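D-alanyl-lipoteichoic acid synthetase (Streptococcus pneumoniae, PDB 3BMA) probably takes part in the D-alanylation of lipoteichoic acid during cell wall biogenesis at the membrane. Local coordinates at residues A61-K66 / H208-L213; N68-R72 / D365-S369; F220-E226 / L358-K362. The protein carries 1 engineered substitution. All blocks are in the same frame, centred on the assembly; numbering follows the deposited sequence.

Contact 1 of 3, residues A61-K66 / H208-L213; sequences AVLAEK and HVAKYL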
ATOM      1  N   ALA C  61     -19.824  26.836  33.987  1.00 44.44           N
ATOM      2  CA  ALA C  61     -19.224  27.673  32.952  1.00 41.33           C
ATOM      3  C   ALA C  61     -19.303  29.161  33.302  1.00 42.38           C
ATOM      4  O   ALA C  61     -18.407  29.931  32.958  1.00 43.22           O
ATOM      5  CB  ALA C  61     -19.893  27.409  31.622  1.00 42.22           C
ATOM      6  N   VAL C  62     -20.381  29.552  33.981  1.00 43.02           N
ATOM      7  CA  VAL C  62     -20.607  30.943  34.385  1.00 46.37           C
ATOM      8  C   VAL C  62     -19.711  31.328  35.570  1.00 48.11           C
ATOM      9  O   VAL C  62     -19.064  32.382  35.548  1.00 54.03           O
ATOM     10  CB  VAL C  62     -22.107  31.196  34.704  1.00 44.91           C
ATOM     11  CG1 VAL C  62     -22.333  32.598  35.250  1.00 49.54           C
ATOM     12  CG2 VAL C  62     -22.952  30.977  33.460  1.00 46.00           C
ATOM     13  N   LEU C  63     -19.660  30.458  36.578  1.00 47.58           N
ATOM     14  CA  LEU C  63     -18.846  30.672  37.779  1.00 45.92           C
ATOM     15  C   LEU C  63     -17.347  30.745  37.497  1.00 47.27           C
ATOM     16  O   LEU C  63     -16.633  31.499  38.156  1.00 50.26           O
ATOM     17  CB  LEU C  63     -19.112  29.582  38.825  1.00 45.82           C
ATOM     18  CG  LEU C  63     -20.521  29.382  39.397  1.00 44.36           C
ATOM     19  CD1 LEU C  63     -20.503  28.244  40.403  1.00 43.97           C
ATOM     20  CD2 LEU C  63     -21.072  30.650  40.035  1.00 44.21           C
ATOM     21  N   ALA C  64     -16.879  29.969  36.521  1.00 45.91           N
ATOM     22  CA  ALA C  64     -15.461  29.976  36.143  1.00 44.18           C
ATOM     23  C   ALA C  64     -15.032  31.266  35.439  1.00 43.95           C
ATOM     24  O   ALA C  64     -13.877  31.684  35.551  1.00 45.23           O
ATOM     25  CB  ALA C  64     -15.129  28.765  35.286  1.00 35.09           C
ATOM     26  N   GLU C  65     -15.967  31.890  34.724  1.00 46.30           N
ATOM     27  CA  GLU C  65     -15.671  33.073  33.918  1.00 49.87           C
ATOM     28  C   GLU C  65     -15.664  34.375  34.724  1.00 55.73           C
ATOM     29  O   GLU C  65     -14.706  35.152  34.634  1.00 56.30           O
ATOM     30  CB  GLU C  65     -16.631  33.171  32.723  1.00 48.48           C
ATOM     31  CG  GLU C  65     -16.306  34.288  31.725  1.00 49.97           C
ATOM     32  CD  GLU C  65     -14.873  34.238  31.209  1.00 56.00           C
ATOM     33  OE1 GLU C  65     -14.201  35.290  31.249  1.00 57.55           O
ATOM     34  OE2 GLU C  65     -14.416  33.158  30.770  1.00 54.56           O
ATOM     35  N   LYS C  66     -16.731  34.610  35.493  1.00 59.86           N
ATOM     36  CA  LYS C  66     -16.837  35.797  36.349  1.00 60.02           C
ATOM     37  C   LYS C  66     -15.706  35.834  37.373  1.00 60.15           C
ATOM     38  O   LYS C  66     -15.028  36.853  37.520  1.00 64.43           O
ATOM     39  CB  LYS C  66     -18.225  35.870  37.021  1.00 59.14           C
ATOM     40  CG  LYS C  66     -18.352  36.699  38.330  1.00 62.96           C
ATOM     41  CD  LYS C  66     -17.948  38.186  38.217  1.00 69.74           C
ATOM     42  CE  LYS C  66     -18.932  39.025  37.431  1.00 67.57           C
ATOM     43  NZ  LYS C  66     -20.123  39.367  38.249  1.00 66.79           N
ATOM     44  N   HIS C 208     -25.784  32.221  26.876  1.00 77.49           N
ATOM     45  CA  HIS C 208     -25.522  31.191  27.878  1.00 75.09           C
ATOM     46  C   HIS C 208     -24.539  31.600  28.978  1.00 71.61           C
ATOM     47  O   HIS C 208     -24.717  31.215  30.135  1.00 72.76           O
ATOM     48  CB  HIS C 208     -25.056  29.897  27.207  1.00 78.01           C
ATOM     49  CG  HIS C 208     -26.119  29.216  26.396  1.00 85.83           C
ATOM     50  ND1 HIS C 208     -25.852  28.584  25.202  1.00 88.48           N
ATOM     51  CD2 HIS C 208     -27.448  29.068  26.611  1.00 90.16           C
ATOM     52  CE1 HIS C 208     -26.970  28.074  24.716  1.00 90.77           C
ATOM     53  NE2 HIS C 208     -27.954  28.355  25.551  1.00 89.99           N
ATOM     54  N   VAL C 209     -23.510  32.368  28.625  1.00 68.51           N
ATOM     55  CA  VAL C 209     -22.465  32.742  29.586  1.00 64.68           C
ATOM     56  C   VAL C 209     -22.466  34.235  29.939  1.00 67.06           C
ATOM     57  O   VAL C 209     -22.564  34.586  31.117  1.00 67.11           O
ATOM     58  CB  VAL C 209     -21.050  32.275  29.127  1.00 61.34           C
ATOM     59  CG1 VAL C 209     -19.952  32.832  30.033  1.00 56.11           C
ATOM     60  CG2 VAL C 209     -20.977  30.764  29.108  1.00 58.52           C
ATOM     61  N   ALA C 210     -22.378  35.095  28.924  1.00 68.02           N
ATOM     62  CA  ALA C 210     -22.193  36.543  29.120  1.00 68.33           C
ATOM     63  C   ALA C 210     -23.364  37.272  29.791  1.00 70.73           C
ATOM     64  O   ALA C 210     -23.158  38.296  30.452  1.00 75.25           O
ATOM     65  CB  ALA C 210     -21.826  37.222  27.803  1.00 64.85           C
ATOM     66  N   LYS C 211     -24.578  36.749  29.625  1.00 71.55           N
ATOM     67  CA  LYS C 211     -25.772  37.360  30.215  1.00 72.40           C
ATOM     68  C   LYS C 211     -25.907  37.114  31.721  1.00 71.47           C
ATOM     69  O   LYS C 211     -26.502  37.927  32.433  1.00 71.49           O
ATOM     70  CB  LYS C 211     -27.049  36.917  29.482  1.00 74.67           C
ATOM     71  CG  LYS C 211     -27.276  37.542  28.088  1.00 82.41           C
ATOM     72  CD  LYS C 211     -27.793  38.988  28.118  1.00 87.51           C
ATOM     73  CE  LYS C 211     -26.694  40.014  27.828  1.00 87.36           C
ATOM     74  NZ  LYS C 211     -26.105  39.877  26.465  1.00 87.58           N
ATOM     75  N   TYR C 212     -25.351  36.003  32.198  1.00 69.11           N
ATOM     76  CA  TYR C 212     -25.400  35.658  33.623  1.00 67.73           C
ATOM     77  C   TYR C 212     -24.229  36.237  34.434  1.00 69.99           C
ATOM     78  O   TYR C 212     -24.172  36.072  35.657  1.00 72.46           O
ATOM     79  CB  TYR C 212     -25.477  34.138  33.813  1.00 65.01           C
ATOM     80  CG  TYR C 212     -26.766  33.509  33.330  1.00 60.23           C
ATOM     81  CD1 TYR C 212     -27.926  33.576  34.097  1.00 57.98           C
ATOM     82  CD2 TYR C 212     -26.820  32.837  32.110  1.00 61.88           C
ATOM     83  CE1 TYR C 212     -29.113  33.000  33.658  1.00 62.55           C
ATOM     84  CE2 TYR C 212     -28.003  32.250  31.661  1.00 60.34           C
ATOM     85  CZ  TYR C 212     -29.145  32.335  32.442  1.00 62.73           C
ATOM     86  OH  TYR C 212     -30.320  31.762  32.009  1.00 61.84           O
ATOM     87  N   LEU C 213     -23.306  36.912  33.753  1.00 69.12           N
ATOM     88  CA  LEU C 213     -22.150  37.522  34.410  1.00 69.27           C
ATOM     89  C   LEU C 213     -22.521  38.814  35.137  1.00 72.31           C
ATOM     90  O   LEU C 213     -21.918  39.154  36.153  1.00 71.87           O
ATOM     91  CB  LEU C 213     -21.022  37.792  33.405  1.00 67.50           C
ATOM     92  CG  LEU C 213     -20.381  36.620  32.650  1.00 64.67           C
ATOM     93  CD1 LEU C 213     -19.325  37.122  31.675  1.00 65.80           C
ATOM     94  CD2 LEU C 213     -19.787  35.584  33.589  1.00 63.95           C
TER

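Contact 2 of 3, residues N68-R72 / D365-S369; sequences NRSYR and DPFLS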
ATOM      1  N   ASN C  68     -12.866  34.265  37.418  1.00 55.50           N
ATOM      2  CA  ASN C  68     -11.535  34.087  36.811  1.00 54.68           C
ATOM      3  C   ASN C  68     -10.742  32.929  37.426  1.00 49.43           C
ATOM      4  O   ASN C  68      -9.624  33.104  37.927  1.00 49.40           O
ATOM      5  CB  ASN C  68     -10.743  35.412  36.841  1.00 55.91           C
ATOM      6  CG  ASN C  68      -9.503  35.391  35.945  1.00 66.83           C
ATOM      7  OD1 ASN C  68      -9.391  34.578  35.024  1.00 68.90           O
ATOM      8  ND2 ASN C  68      -8.565  36.291  36.222  1.00 73.23           N
ATOM      9  N   ARG C  69     -11.346  31.746  37.394  1.00 45.77           N
ATOM     10  CA  ARG C  69     -10.777  30.568  38.046  1.00 41.77           C
ATOM     11  C   ARG C  69      -9.543  30.033  37.320  1.00 38.44           C
ATOM     12  O   ARG C  69      -9.248  30.444  36.197  1.00 38.56           O
ATOM     13  CB  ARG C  69     -11.845  29.481  38.206  1.00 40.26           C
ATOM     14  CG  ARG C  69     -12.979  29.900  39.127  1.00 42.09           C
ATOM     15  CD  ARG C  69     -13.907  28.756  39.441  1.00 38.33           C
ATOM     16  NE  ARG C  69     -14.763  29.072  40.581  1.00 43.99           N
ATOM     17  CZ  ARG C  69     -15.717  28.274  41.053  1.00 41.08           C
ATOM     18  NH1 ARG C  69     -15.952  27.101  40.487  1.00 45.27           N
ATOM     19  NH2 ARG C  69     -16.437  28.650  42.096  1.00 45.23           N
ATOM     20  N   SER C  70      -8.827  29.118  37.968  1.00 40.84           N
ATOM     21  CA  SER C  70      -7.621  28.512  37.391  1.00 42.26           C
ATOM     22  C   SER C  70      -7.926  27.481  36.292  1.00 40.75           C
ATOM     23  O   SER C  70      -7.018  26.813  35.787  1.00 45.17           O
ATOM     24  CB  SER C  70      -6.755  27.889  38.495  1.00 42.84           C
ATOM     25  OG  SER C  70      -7.495  26.967  39.279  1.00 49.28           O
ATOM     26  N   TYR C  71      -9.202  27.365  35.931  1.00 41.70           N
ATOM     27  CA  TYR C  71      -9.660  26.447  34.893  1.00 43.59           C
ATOM     28  C   TYR C  71     -10.934  26.960  34.221  1.00 41.62           C
ATOM     29  O   TYR C  71     -11.640  27.803  34.776  1.00 44.22           O
ATOM     30  CB  TYR C  71      -9.894  25.042  35.471  1.00 42.76           C
ATOM     31  CG  TYR C  71     -11.024  24.945  36.474  1.00 45.71           C
ATOM     32  CD1 TYR C  71     -10.783  25.088  37.840  1.00 41.56           C
ATOM     33  CD2 TYR C  71     -12.335  24.690  36.060  1.00 47.37           C
ATOM     34  CE1 TYR C  71     -11.818  25.000  38.768  1.00 43.18           C
ATOM     35  CE2 TYR C  71     -13.376  24.610  36.978  1.00 56.11           C
ATOM     36  CZ  TYR C  71     -13.110  24.759  38.329  1.00 49.19           C
ATOM     37  OH  TYR C  71     -14.138  24.671  39.239  1.00 52.20           O
ATOM     38  N   ARG C  72     -11.205  26.443  33.023  1.00 36.75           N
ATOM     39  CA  ARG C  72     -12.492  26.606  32.355  1.00 34.12           C
ATOM     40  C   ARG C  72     -13.028  25.223  31.996  1.00 36.73           C
ATOM     41  O   ARG C  72     -12.259  24.358  31.586  1.00 38.11           O
ATOM     42  CB  ARG C  72     -12.357  27.439  31.081  1.00 32.64           C
ATOM     43  CG  ARG C  72     -11.937  28.890  31.282  1.00 41.54           C
ATOM     44  CD  ARG C  72     -12.952  29.682  32.103  1.00 44.63           C
ATOM     45  NE  ARG C  72     -12.567  31.088  32.255  1.00 48.49           N
ATOM     46  CZ  ARG C  72     -11.700  31.550  33.155  1.00 45.15           C
ATOM     47  NH1 ARG C  72     -11.104  30.726  34.010  1.00 45.28           N
ATOM     48  NH2 ARG C  72     -11.430  32.846  33.204  1.00 46.06           N
ATOM     49  N   ASP C 365     -15.175  22.324  42.287  1.00 39.26           N
ATOM     50  CA  ASP C 365     -14.194  23.422  42.363  1.00 44.25           C
ATOM     51  C   ASP C 365     -12.941  23.144  43.221  1.00 45.06           C
ATOM     52  O   ASP C 365     -11.840  23.293  42.701  1.00 46.27           O
ATOM     53  CB  ASP C 365     -14.841  24.765  42.732  1.00 45.36           C
ATOM     54  CG  ASP C 365     -13.823  25.880  42.884  1.00 53.73           C
ATOM     55  OD1 ASP C 365     -13.257  26.322  41.860  1.00 54.74           O
ATOM     56  OD2 ASP C 365     -13.591  26.314  44.031  1.00 57.25           O
ATOM     57  N   PRO C 366     -13.095  22.717  44.507  1.00 43.41           N
ATOM     58  CA  PRO C 366     -11.890  22.422  45.300  1.00 42.30           C
ATOM     59  C   PRO C 366     -11.039  21.279  44.743  1.00 41.48           C
ATOM     60  O   PRO C 366      -9.819  21.283  44.923  1.00 46.25           O
ATOM     61  CB  PRO C 366     -12.459  22.014  46.664  1.00 42.99           C
ATOM     62  CG  PRO C 366     -13.806  22.608  46.706  1.00 43.17           C
ATOM     63  CD  PRO C 366     -14.308  22.485  45.313  1.00 43.94           C
ATOM     64  N   PHE C 367     -11.686  20.317  44.083  1.00 40.19           N
ATOM     65  CA  PHE C 367     -11.004  19.194  43.436  1.00 38.18           C
ATOM     66  C   PHE C 367     -10.164  19.648  42.237  1.00 35.18           C
ATOM     67  O   PHE C 367      -9.004  19.254  42.100  1.00 38.33           O
ATOM     68  CB  PHE C 367     -12.031  18.133  43.014  1.00 37.78           C
ATOM     69  CG  PHE C 367     -11.455  17.003  42.202  1.00 34.85           C
ATOM     70  CD1 PHE C 367     -10.672  16.024  42.799  1.00 35.99           C
ATOM     71  CD2 PHE C 367     -11.719  16.905  40.838  1.00 31.51           C
ATOM     72  CE1 PHE C 367     -10.149  14.973  42.049  1.00 36.93           C
ATOM     73  CE2 PHE C 367     -11.198  15.862  40.083  1.00 23.20           C
ATOM     74  CZ  PHE C 367     -10.415  14.894  40.689  1.00 33.04           C
ATOM     75  N   LEU C 368     -10.753  20.480  41.381  1.00 33.58           N
ATOM     76  CA  LEU C 368     -10.076  20.956  40.175  1.00 31.21           C
ATOM     77  C   LEU C 368      -9.089  22.095  40.442  1.00 39.68           C
ATOM     78  O   LEU C 368      -8.096  22.229  39.723  1.00 36.38           O
ATOM     79  CB  LEU C 368     -11.089  21.378  39.105  1.00 30.66           C
ATOM     80  CG  LEU C 368     -12.063  20.350  38.511  1.00 36.04           C
ATOM     81  CD1 LEU C 368     -12.947  21.025  37.482  1.00 36.81           C
ATOM     82  CD2 LEU C 368     -11.350  19.162  37.886  1.00 27.79           C
ATOM     83  N   SER C 369      -9.361  22.910  41.464  1.00 40.70           N
ATOM     84  CA  SER C 369      -8.466  24.017  41.846  1.00 40.97           C
ATOM     85  C   SER C 369      -7.157  23.528  42.456  1.00 43.18           C
ATOM     86  O   SER C 369      -6.141  24.226  42.399  1.00 47.95           O
ATOM     87  CB  SER C 369      -9.149  24.972  42.824  1.00 37.15           C
ATOM     88  OG  SER C 369     -10.356  25.475  42.282  1.00 38.29           O
TER
HETATM   89  O   HOH W   1     -10.353  27.821  40.890  1.00 35.83           O

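Contact 3 of 3, residues F220-E226 / L358-K362; sequences FSYQAIE and LAFDK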
ATOM      1  N   PHE C 220     -16.758  36.411  45.463  1.00 63.98           N
ATOM      2  CA  PHE C 220     -17.269  35.044  45.524  1.00 62.76           C
ATOM      3  C   PHE C 220     -17.658  34.606  46.931  1.00 62.60           C
ATOM      4  O   PHE C 220     -16.830  34.605  47.846  1.00 59.75           O
ATOM      5  CB  PHE C 220     -16.266  34.050  44.919  1.00 62.49           C
ATOM      6  CG  PHE C 220     -16.739  32.617  44.947  1.00 60.54           C
ATOM      7  CD1 PHE C 220     -17.662  32.161  44.013  1.00 54.33           C
ATOM      8  CD2 PHE C 220     -16.258  31.727  45.905  1.00 63.52           C
ATOM      9  CE1 PHE C 220     -18.107  30.847  44.035  1.00 54.63           C
ATOM     10  CE2 PHE C 220     -16.699  30.410  45.935  1.00 62.35           C
ATOM     11  CZ  PHE C 220     -17.625  29.971  44.997  1.00 62.06           C
ATOM     12  N   SER C 221     -18.930  34.241  47.078  1.00 61.77           N
ATOM     13  CA  SER C 221     -19.424  33.520  48.248  1.00 60.92           C
ATOM     14  C   SER C 221     -20.649  32.706  47.836  1.00 56.01           C
ATOM     15  O   SER C 221     -21.504  33.196  47.093  1.00 49.10           O
ATOM     16  CB  SER C 221     -19.753  34.474  49.406  1.00 63.11           C
ATOM     17  OG  SER C 221     -21.147  34.571  49.646  1.00 65.10           O
ATOM     18  N   TYR C 222     -20.719  31.466  48.316  1.00 56.11           N
ATOM     19  CA  TYR C 222     -21.804  30.548  47.971  1.00 56.17           C
ATOM     20  C   TYR C 222     -23.180  31.019  48.437  1.00 54.35           C
ATOM     21  O   TYR C 222     -24.170  30.790  47.752  1.00 54.98           O
ATOM     22  CB  TYR C 222     -21.529  29.148  48.522  1.00 59.64           C
ATOM     23  CG  TYR C 222     -20.527  28.348  47.723  1.00 62.41           C
ATOM     24  CD1 TYR C 222     -19.231  28.152  48.195  1.00 58.01           C
ATOM     25  CD2 TYR C 222     -20.876  27.780  46.497  1.00 63.03           C
ATOM     26  CE1 TYR C 222     -18.306  27.413  47.470  1.00 61.65           C
ATOM     27  CE2 TYR C 222     -19.959  27.040  45.763  1.00 63.94           C
ATOM     28  CZ  TYR C 222     -18.675  26.862  46.255  1.00 62.21           C
ATOM     29  OH  TYR C 222     -17.760  26.131  45.535  1.00 64.94           O
ATOM     30  N   GLN C 223     -23.231  31.672  49.596  1.00 55.86           N
ATOM     31  CA  GLN C 223     -24.494  32.158  50.158  1.00 55.47           C
ATOM     32  C   GLN C 223     -25.045  33.381  49.413  1.00 55.26           C
ATOM     33  O   GLN C 223     -26.262  33.507  49.248  1.00 51.66           O
ATOM     34  CB  GLN C 223     -24.346  32.455  51.658  1.00 52.53           C
ATOM     35  CG  GLN C 223     -25.669  32.574  52.421  1.00 47.92           C
ATOM     36  CD  GLN C 223     -26.514  31.309  52.349  1.00 56.69           C
ATOM     37  OE1 GLN C 223     -26.078  30.228  52.749  1.00 49.66           O
ATOM     38  NE2 GLN C 223     -27.736  31.443  51.842  1.00 57.27           N
ATOM     39  N   ALA C 224     -24.153  34.267  48.967  1.00 56.47           N
ATOM     40  CA  ALA C 224     -24.549  35.459  48.210  1.00 61.10           C
ATOM     41  C   ALA C 224     -25.062  35.093  46.822  1.00 63.22           C
ATOM     42  O   ALA C 224     -26.049  35.665  46.354  1.00 68.18           O
ATOM     43  CB  ALA C 224     -23.401  36.455  48.111  1.00 56.52           C
ATOM     44  N   ILE C 225     -24.393  34.136  46.179  1.00 62.77           N
ATOM     45  CA  ILE C 225     -24.826  33.616  44.881  1.00 61.46           C
ATOM     46  C   ILE C 225     -26.171  32.900  45.025  1.00 58.83           C
ATOM     47  O   ILE C 225     -27.061  33.087  44.190  1.00 58.11           O
ATOM     48  CB  ILE C 225     -23.753  32.695  44.235  1.00 62.46           C
ATOM     49  CG1 ILE C 225     -22.502  33.509  43.893  1.00 62.22           C
ATOM     50  CG2 ILE C 225     -24.288  32.008  42.965  1.00 60.83           C
ATOM     51  CD1 ILE C 225     -21.273  32.665  43.666  1.00 58.44           C
ATOM     52  N   GLU C 226     -26.321  32.136  46.111  1.00 56.43           N
ATOM     53  CA  GLU C 226     -27.566  31.425  46.420  1.00 58.94           C
ATOM     54  C   GLU C 226     -28.773  32.358  46.483  1.00 59.25           C
ATOM     55  O   GLU C 226     -29.852  31.976  46.051  1.00 60.00           O
ATOM     56  CB  GLU C 226     -27.446  30.602  47.713  1.00 58.48           C
ATOM     57  CG  GLU C 226     -28.643  29.687  47.991  1.00 59.67           C
ATOM     58  CD  GLU C 226     -28.364  28.623  49.032  1.00 65.19           C
ATOM     59  OE1 GLU C 226     -28.923  28.728  50.145  1.00 68.15           O
ATOM     60  OE2 GLU C 226     -27.593  27.683  48.736  1.00 72.68           O
ATOM     61  N   LEU C 358     -24.693  24.679  42.770  1.00 44.36           N
ATOM     62  CA  LEU C 358     -23.893  25.204  43.873  1.00 39.67           C
ATOM     63  C   LEU C 358     -23.342  24.091  44.748  1.00 37.13           C
ATOM     64  O   LEU C 358     -22.216  24.189  45.245  1.00 40.26           O
ATOM     65  CB  LEU C 358     -24.705  26.196  44.701  1.00 42.35           C
ATOM     66  CG  LEU C 358     -24.976  27.546  44.031  1.00 44.97           C
ATOM     67  CD1 LEU C 358     -25.858  28.388  44.918  1.00 48.88           C
ATOM     68  CD2 LEU C 358     -23.673  28.281  43.708  1.00 45.75           C
ATOM     69  N   ALA C 359     -24.137  23.036  44.924  1.00 34.38           N
ATOM     70  CA  ALA C 359     -23.694  21.825  45.608  1.00 35.78           C
ATOM     71  C   ALA C 359     -22.653  21.095  44.765  1.00 37.38           C
ATOM     72  O   ALA C 359     -21.675  20.568  45.299  1.00 42.65           O
ATOM     73  CB  ALA C 359     -24.880  20.915  45.890  1.00 32.66           C
ATOM     74  N   PHE C 360     -22.891  21.077  43.451  1.00 42.12           N
ATOM     75  CA  PHE C 360     -21.974  20.547  42.435  1.00 38.39           C
ATOM     76  C   PHE C 360     -20.614  21.241  42.551  1.00 40.36           C
ATOM     77  O   PHE C 360     -19.580  20.573  42.646  1.00 35.70           O
ATOM     78  CB  PHE C 360     -22.610  20.745  41.044  1.00 32.41           C
ATOM     79  CG  PHE C 360     -21.728  20.380  39.875  1.00 31.78           C
ATOM     80  CD1 PHE C 360     -21.767  19.101  39.332  1.00 32.02           C
ATOM     81  CD2 PHE C 360     -20.911  21.338  39.270  1.00 39.27           C
ATOM     82  CE1 PHE C 360     -20.978  18.768  38.229  1.00 36.51           C
ATOM     83  CE2 PHE C 360     -20.109  21.008  38.173  1.00 36.71           C
ATOM     84  CZ  PHE C 360     -20.147  19.719  37.652  1.00 26.15           C
ATOM     85  N   ASP C 361     -20.636  22.575  42.579  1.00 37.90           N
ATOM     86  CA  ASP C 361     -19.425  23.394  42.686  1.00 38.14           C
ATOM     87  C   ASP C 361     -18.598  23.129  43.952  1.00 39.42           C
ATOM     88  O   ASP C 361     -17.370  23.112  43.895  1.00 39.86           O
ATOM     89  CB  ASP C 361     -19.779  24.879  42.594  1.00 41.89           C
ATOM     90  CG  ASP C 361     -18.584  25.742  42.244  1.00 50.22           C
ATOM     91  OD1 ASP C 361     -17.829  25.377  41.320  1.00 56.56           O
ATOM     92  OD2 ASP C 361     -18.403  26.794  42.885  1.00 53.39           O
ATOM     93  N   LYS C 362     -19.276  22.896  45.076  1.00 42.27           N
ATOM     94  CA  LYS C 362     -18.618  22.653  46.368  1.00 44.24           C
ATOM     95  C   LYS C 362     -17.768  21.378  46.409  1.00 46.39           C
ATOM     96  O   LYS C 362     -16.873  21.253  47.247  1.00 46.08           O
ATOM     97  CB  LYS C 362     -19.645  22.634  47.509  1.00 46.81           C
ATOM     98  CG  LYS C 362     -20.174  24.005  47.907  1.00 43.60           C
ATOM     99  CD  LYS C 362     -21.424  23.890  48.764  1.00 45.13           C
ATOM    100  CE  LYS C 362     -22.177  25.209  48.828  1.00 46.37           C
ATOM    101  NZ  LYS C 362     -23.572  25.038  49.319  1.00 53.15           N
TER
HETATM  102  O   HOH W   2     -24.782  27.541  48.665  1.00 47.22           O

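Contact 1 of 3, residues A61-K66 / H208-L213
Helix 60-66, which precedes edge strand 72-76 of the parallel sheet, packs through Val62, Glu65 and Lys66 against the last part of helix 202-210 and the segment up to Leu213. Val62 holds the middle of the contact with both of its methyl branches. CG1, anti to the backbone N (chi1 175°), lies 3.8 Å from CB of Tyr212, while CG2 reaches the backbone carbonyl of His208, 3.8 Å from its O. Tyr212 meets Val62 with its CB and backbone O, while its ring leads away from helix 60-66. At the start of the helix, CB of Ala61 meets CG2 of Val209, and Val19 lies against both residues.

The sheet here is part of a DltD domain in the SGNH hydrolase clan. Helix 60-66 is the helix of the beta-alpha-beta crossover that joins the adjacent parallel strands 43-47 and 72-76, and this contact sets helix 202-210 and what follows against it. Leu213 fills the next step along the crossover helix. Its CD2 methyl sits 3.8 Å from CB of Lys66, and CD1 comes to 4.1 Å from CG of Glu65. The Glu65 chain then bends at chi2 and carries its carboxylate away from Leu213 to a salt bridge with Arg72. Lys66 behaves differently: bent at chi2, chi3 and chi4, the chain folds so that NZ reaches the Leu213 O and donates to it at 2.8 Å, nearly in line with the carbonyl (C=O...N angle 165°).

Contact 2 of 3, residues N68-R72 / D365-S369
Arg69 and Tyr71 meet Asp365 where the loop joining helix 60-66 to strand 72-76 passes the C-terminal part of helix 355-369, a helix-to-loop contact beside the first strands of the parallel alpha/beta sheet. Asn68, at the start of the loop, accepts through OD1 from NH2 of Arg72, a bond that lies in the guanidinium plane. NH1 of Arg72 turns to the loop backbone and donates to the O of Arg69 and the O of Tyr71, tying the turn together from within.

Arg69 extends from CG to NE toward the helix. Asp365 OD1 stands over one face of its guanidinium, well out of the plane and 3.1 Å from NH1, which makes the salt bridge one of charge alone, with no N-H directed at the oxygen. The stronger partner of NH1 is Asp361 OD1, one turn earlier on the same helix.

Ser70 approaches Ser369, its OG 4.0 Å from CA. A water that donates to Ser369 OG at 2.7 Å makes a weak, longer bond with Ser70 OG.

A chi1 of 66° swings the Tyr71 ring toward helix 355-369. Its OH lies 3.2 Å from Asp365 OD1, placed to donate to it, though that one proton has another acceptor within reach. Leu368 CD1 forms a CH-pi contact over one ring face, 3.9 Å from the centroid, and Val44 of the central sheet touches both residues. At the ring edge, close to its plane, Ser369 OG lies 3.8 Å from Tyr71 CE1 and donates to the O of Asp365.

Contact 3 of 3, residues F220-E226 / L358-K362
Tyr222 forms the tight part of this contact, its ring lying between Phe220 on one face and Lys362 on the other. Phe220 CZ stands 3.5 Å above the ring plane near the rim. From the opposite side the Lys362 methylenes run along the ring, pointing the other way, and CG makes a CH-pi contact 3.8 Å from the ring centroid. The hydroxyl donates a weak hydrogen bond to Asp361 OD2, 2.8 Å from OH, with ring and carboxylate planes 56° apart. Asp361 has its stronger partner in Arg69, which meets OD1.

The two helices, 222-235 and 355-369, run nearly antiparallel (162° between the short segments), with axes 11.5 Å apart. That wide spacing is bridged by long side chains. Ser221 is the N-cap of the first helix, its OG accepting from Ala224 N, and Tyr222 follows directly in the first turn. Leu358 reaches across with both methyls: CD2 touches Ile225 CG2 at 3.8 Å and lies near CD2 of Tyr222, while CD1 rests against CB of Glu226.

Toward solvent the packing gives way to water-mediated polar contacts. Past CG the Lys362 chain is nearly straight, bringing NZ to a water that accepts from it at 2.9 Å, donates to Glu226 OE2 at 2.8 Å and donates weakly to Tyr222 O. The opposite charges themselves stay 4.8 Å apart, NZ to OE2, and are joined through this water.

All three contacts are only partly buried, with centres about 14 Å apart from one another. Contacts 2 and 3 share helix 355-369 and are joined through Arg69; contacts 1 and 2 adjoin through helix 60-66 and the loop after it, by way of Glu65 and Arg72. Leu63 of helix 60-66 links contacts 1 and 3, touching Asp361 and Ile225. Contact 2 comes nearest the central sheet, with Tyr71 and Leu368 buried against it, and combines charge with an aromatic ring. Contact 3 has exposed Phe220 and Lys362 at its margin around an aromatic and leucine centre, whereas contact 1 is mostly aliphatic, with a single lysine bond to a carbonyl.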